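PDB 2VUP: glutathione peroxidase-like protein from Trypanosoma brucei, which probably reduces hydroperoxides as a thiol peroxidase of the glutathione peroxidase family, with tryparedoxin as its reductant. Local coordinates for residues A[58-63]-A[93-98]; A[49-54]-A[83-88]. One frame throughout, in Å; residues are numbered along the deposited sequence.

Contact 1: residues A[58-63]-A[93-98]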
# COMPACT_ATOMS: atom_id res chain seq x y z
N SER A 58 -2.55 -10.85 -7.28
CA SER A 58 -2.59 -12.23 -6.75
C SER A 58 -1.79 -13.22 -7.60
O SER A 58 -1.42 -14.30 -7.14
CB SER A 58 -4.04 -12.71 -6.64
OG SER A 58 -4.78 -11.88 -5.75
N LYS A 59 -1.52 -12.84 -8.84
CA LYS A 59 -0.90 -13.72 -9.82
C LYS A 59 0.42 -13.13 -10.32
O LYS A 59 0.75 -13.25 -11.49
CB LYS A 59 -1.84 -13.91 -11.00
CG LYS A 59 -3.05 -14.80 -10.74
CD LYS A 59 -4.06 -14.54 -11.84
CE LYS A 59 -4.57 -15.82 -12.50
NZ LYS A 59 -5.26 -15.48 -13.79
N CYS A 60 1.15 -12.47 -9.42
CA CYS A 60 2.40 -11.80 -9.77
C CYS A 60 3.58 -12.64 -9.27
O CYS A 60 3.43 -13.46 -8.37
CB CYS A 60 2.44 -10.40 -9.15
SG CYS A 60 3.95 -9.43 -9.45
N GLY A 61 4.75 -12.43 -9.87
CA GLY A 61 5.99 -13.05 -9.38
C GLY A 61 6.43 -12.46 -8.05
O GLY A 61 7.23 -13.07 -7.32
N TYR A 62 5.90 -11.28 -7.72
CA TYR A 62 6.14 -10.67 -6.42
C TYR A 62 5.07 -10.97 -5.37
O TYR A 62 5.21 -10.56 -4.22
CB TYR A 62 6.32 -9.16 -6.57
CG TYR A 62 7.62 -8.73 -7.22
CD1 TYR A 62 8.84 -8.91 -6.57
CD2 TYR A 62 7.62 -8.11 -8.48
CE1 TYR A 62 10.03 -8.51 -7.16
CE2 TYR A 62 8.81 -7.69 -9.08
CZ TYR A 62 10.01 -7.90 -8.41
OH TYR A 62 11.20 -7.49 -8.97
N THR A 63 4.00 -11.67 -5.75
CA THR A 63 2.90 -11.97 -4.82
C THR A 63 3.36 -12.61 -3.49
O THR A 63 3.07 -12.08 -2.41
CB THR A 63 1.78 -12.82 -5.47
OG1 THR A 63 1.26 -12.14 -6.62
CG2 THR A 63 0.63 -13.07 -4.49
N GLY A 93 0.23 -6.56 -16.39
CA GLY A 93 0.15 -7.91 -16.92
C GLY A 93 -1.19 -8.57 -16.63
O GLY A 93 -1.34 -9.79 -16.80
N GLY A 94 -2.16 -7.77 -16.20
CA GLY A 94 -3.49 -8.27 -15.86
C GLY A 94 -3.44 -9.32 -14.76
O GLY A 94 -4.15 -10.33 -14.82
N GLN A 95 -2.61 -9.08 -13.76
CA GLN A 95 -2.32 -10.08 -12.74
C GLN A 95 -3.20 -10.00 -11.48
O GLN A 95 -2.95 -10.68 -10.49
CB GLN A 95 -0.81 -10.08 -12.44
CG GLN A 95 -0.02 -10.68 -13.63
CD GLN A 95 1.48 -10.39 -13.64
OE1 GLN A 95 2.01 -9.73 -12.74
NE2 GLN A 95 2.16 -10.88 -14.67
N GLU A 96 -4.25 -9.18 -11.55
CA GLU A 96 -5.30 -9.15 -10.52
C GLU A 96 -6.69 -9.26 -11.18
O GLU A 96 -7.49 -8.31 -11.14
CB GLU A 96 -5.18 -7.89 -9.64
CG GLU A 96 -6.02 -7.88 -8.34
CD GLU A 96 -5.50 -8.83 -7.27
OE1 GLU A 96 -5.59 -10.07 -7.47
OE2 GLU A 96 -5.02 -8.35 -6.22
N PRO A 97 -6.99 -10.42 -11.82
CA PRO A 97 -8.25 -10.55 -12.57
C PRO A 97 -9.49 -10.79 -11.70
O PRO A 97 -10.60 -10.43 -12.11
CB PRO A 97 -7.99 -11.77 -13.46
CG PRO A 97 -7.07 -12.61 -12.67
CD PRO A 97 -6.17 -11.64 -11.90
N GLY A 98 -9.31 -11.38 -10.52
CA GLY A 98 -10.43 -11.74 -9.66
C GLY A 98 -11.12 -10.55 -9.02
O GLY A 98 -10.56 -9.43 -8.99
O HOH W 1 -3.79 -9.80 -4.22
O HOH W 2 4.90 -10.95 -12.35

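Contact 2: residues A[49-54]-A[83-88]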
# COMPACT_ATOMS: atom_id res chain seq x y z
N SER A 49 0.10 7.86 13.24
CA SER A 49 1.16 6.85 13.14
C SER A 49 1.45 6.46 11.68
O SER A 49 0.59 6.65 10.81
CB SER A 49 0.84 5.61 14.00
OG SER A 49 -0.55 5.42 14.16
N PRO A 50 2.67 5.94 11.41
CA PRO A 50 3.05 5.59 10.04
C PRO A 50 2.32 4.38 9.44
O PRO A 50 1.86 3.50 10.18
CB PRO A 50 4.55 5.30 10.16
CG PRO A 50 4.76 4.91 11.56
CD PRO A 50 3.77 5.70 12.36
N LEU A 51 2.22 4.37 8.12
CA LEU A 51 1.59 3.28 7.36
C LEU A 51 2.47 2.89 6.16
O LEU A 51 3.27 3.70 5.68
CB LEU A 51 0.23 3.69 6.78
CG LEU A 51 -0.88 4.48 7.47
CD1 LEU A 51 -0.52 5.94 7.66
CD2 LEU A 51 -2.16 4.35 6.61
N LEU A 52 2.27 1.67 5.67
CA LEU A 52 2.84 1.24 4.40
C LEU A 52 1.72 0.84 3.43
O LEU A 52 0.94 -0.06 3.72
CB LEU A 52 3.85 0.11 4.61
CG LEU A 52 4.70 -0.38 3.42
CD1 LEU A 52 5.69 0.68 2.96
CD2 LEU A 52 5.44 -1.65 3.83
N ILE A 53 1.65 1.52 2.29
CA ILE A 53 0.60 1.25 1.31
C ILE A 53 1.13 0.56 0.05
O ILE A 53 1.93 1.15 -0.68
CB ILE A 53 -0.18 2.55 0.93
CG1 ILE A 53 -0.75 3.21 2.19
CG2 ILE A 53 -1.27 2.22 -0.10
CD1 ILE A 53 -1.31 4.62 1.98
N TYR A 54 0.68 -0.67 -0.18
CA TYR A 54 0.99 -1.45 -1.39
C TYR A 54 -0.12 -1.37 -2.44
O TYR A 54 -1.32 -1.31 -2.11
CB TYR A 54 1.17 -2.93 -1.04
CG TYR A 54 2.49 -3.32 -0.40
CD1 TYR A 54 3.51 -3.88 -1.16
CD2 TYR A 54 2.70 -3.15 0.97
CE1 TYR A 54 4.73 -4.24 -0.58
CE2 TYR A 54 3.91 -3.53 1.57
CZ TYR A 54 4.92 -4.07 0.79
OH TYR A 54 6.11 -4.43 1.38
N THR A 83 0.03 0.21 10.30
CA THR A 83 -0.76 -0.68 9.45
C THR A 83 -0.23 -0.75 8.01
O THR A 83 0.59 0.07 7.60
CB THR A 83 -2.28 -0.30 9.43
OG1 THR A 83 -3.04 -1.43 8.97
CG2 THR A 83 -2.54 0.88 8.52
N VAL A 84 -0.71 -1.76 7.29
CA VAL A 84 -0.47 -1.92 5.86
C VAL A 84 -1.82 -1.89 5.14
O VAL A 84 -2.75 -2.59 5.52
CB VAL A 84 0.24 -3.27 5.55
CG1 VAL A 84 0.44 -3.46 4.04
CG2 VAL A 84 1.58 -3.38 6.29
N LEU A 85 -1.93 -1.06 4.11
CA LEU A 85 -3.13 -1.07 3.26
C LEU A 85 -2.76 -1.64 1.91
O LEU A 85 -1.73 -1.26 1.34
CB LEU A 85 -3.69 0.34 3.09
CG LEU A 85 -3.90 1.16 4.37
CD1 LEU A 85 -4.37 2.55 4.01
CD2 LEU A 85 -4.89 0.47 5.31
N ALA A 86 -3.59 -2.55 1.40
CA ALA A 86 -3.37 -3.18 0.10
C ALA A 86 -4.44 -2.80 -0.91
O ALA A 86 -5.61 -3.11 -0.74
CB ALA A 86 -3.28 -4.69 0.23
N PHE A 87 -4.01 -2.13 -1.98
CA PHE A 87 -4.88 -1.74 -3.08
C PHE A 87 -4.63 -2.70 -4.24
O PHE A 87 -3.56 -2.66 -4.88
CB PHE A 87 -4.59 -0.30 -3.50
CG PHE A 87 -5.05 0.74 -2.52
CD1 PHE A 87 -6.30 1.34 -2.66
CD2 PHE A 87 -4.24 1.13 -1.45
CE1 PHE A 87 -6.74 2.33 -1.76
CE2 PHE A 87 -4.67 2.11 -0.53
CZ PHE A 87 -5.92 2.70 -0.68
N PRO A 88 -5.61 -3.58 -4.52
CA PRO A 88 -5.52 -4.47 -5.69
C PRO A 88 -5.56 -3.68 -6.99
O PRO A 88 -6.32 -2.71 -7.09
CB PRO A 88 -6.76 -5.37 -5.56
CG PRO A 88 -7.23 -5.21 -4.10
CD PRO A 88 -6.87 -3.78 -3.78

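Contact 1: residues A[58-63]-A[93-98]
Ser58 and Glu96 make the tightest polar link between the loops 58-63 and 93-98. The hydroxyl OG of Ser58 donates to Glu96 OE1 over 2.6 Å, on the syn side of that oxygen, and the backbone N of Ser58 adds a weak, bent bond to the same atom. The other carboxylate oxygen is tied in through a water that donates both to Ser58 OG and to Glu96 OE2, so hydroxyl, water and carboxylate close a small ring. Glu96 reaches this position because CG stands anti to its backbone N (chi1 -167°) and the chain then bends at chi2. Its own backbone is held as well, N by Asn90 and O by Lys120.

Backbone bonds converge on Gln95 O. Lys59 N gives the better one, 3.1 Å to Gln95 O and in the carbonyl plane, while Ser58 N supplies a second, weak one.

The remaining contacts are mostly van der Waals. The Gln95 chain runs extended alongside the Lys59 carbonyl, its CG 3.4 Å from Lys59 O, and ends with OE1 3.6 Å from Cys60 CA. A second water donates to Gln95 OE1 and accepts from Gly61 N, joining the amide to the turn after the cysteine. At the outer margin the Lys59 side chain lies against CG and CD of Pro97, its own CD 3.6 Å from Pro97 CD.

Within 58-63, Cys60 N donates to Thr63 OG1, the side-chain bond of a capping box formed by these two residues. Tyr62 N donates to Cys60 SG at 3.2 Å and 166°, an additional, nearly straight cap on the turn leading into helix 63-77. Trp150 and Asn151 touch the Cys60 side chain. The capped turn carries the predicted active-site cysteine of a glutathione peroxidase in its thioredoxin fold.

Contact 2: residues A[49-54]-A[83-88]
Ile53 and Phe87 meet obliquely, the CG2 methyl of Ile53 lying at the edge of the phenyl ring, 3.4 Å from Phe87 CE2. That methyl is the branch anti to the backbone N, while CG1, anti to the carbonyl carbon, runs alongside Leu85, 4.1 Å from its CD1. The same Leu85 CD1 also packs against Leu51 CD2 at 3.9 Å. Leu51 in turn lies beside Thr83, both side chains pointing the same way, and its CD2 meets the methyl CG2 of Thr83 at 4.0 Å. Leu51, Ile53, Thr83 and Leu85 all project from this face of the sheet.

These are the two parallel strands of a beta-alpha-beta unit, 51-56 and 83-88, linked by helix 63-77 in the thioredoxin fold. Four backbone bonds join them, from Leu52 N to Thr83 O at one end to Phe87 N and Tyr54 O at the other, the last 2.8 Å long and almost straight at 176°.

On the other face, the Tyr54 ring slants across Val84, with CD2 3.8 Å from Val84 CG1. The side chains of Leu52 and Val84 come no closer than 4.5 Å, between Leu52 CB and Val84 CG2. Helix 63-77 covers this side, Leu73 touching Leu52, and Thr69 and Ala70 touching Tyr54.

Contacts 1 and 2 belong to the same two chain passages: strand 51-56 runs on into the loop with Cys60, and strand 83-88 into the loop with Gln95 and Glu96. The parallel pairing of contact 2, near the centre of the chain, therefore sends both loops out in the same direction, and contact 1 joins them at the surface, with the two centres about 18 Å apart. They meet directly where Glu96 OE2 packs against Pro88 CB at 3.5 Å. The predicted active-site residue Cys60 lies in contact 1, while in contact 2 the side chain of Tyr54 comes within about 10 Å of that of Cys60.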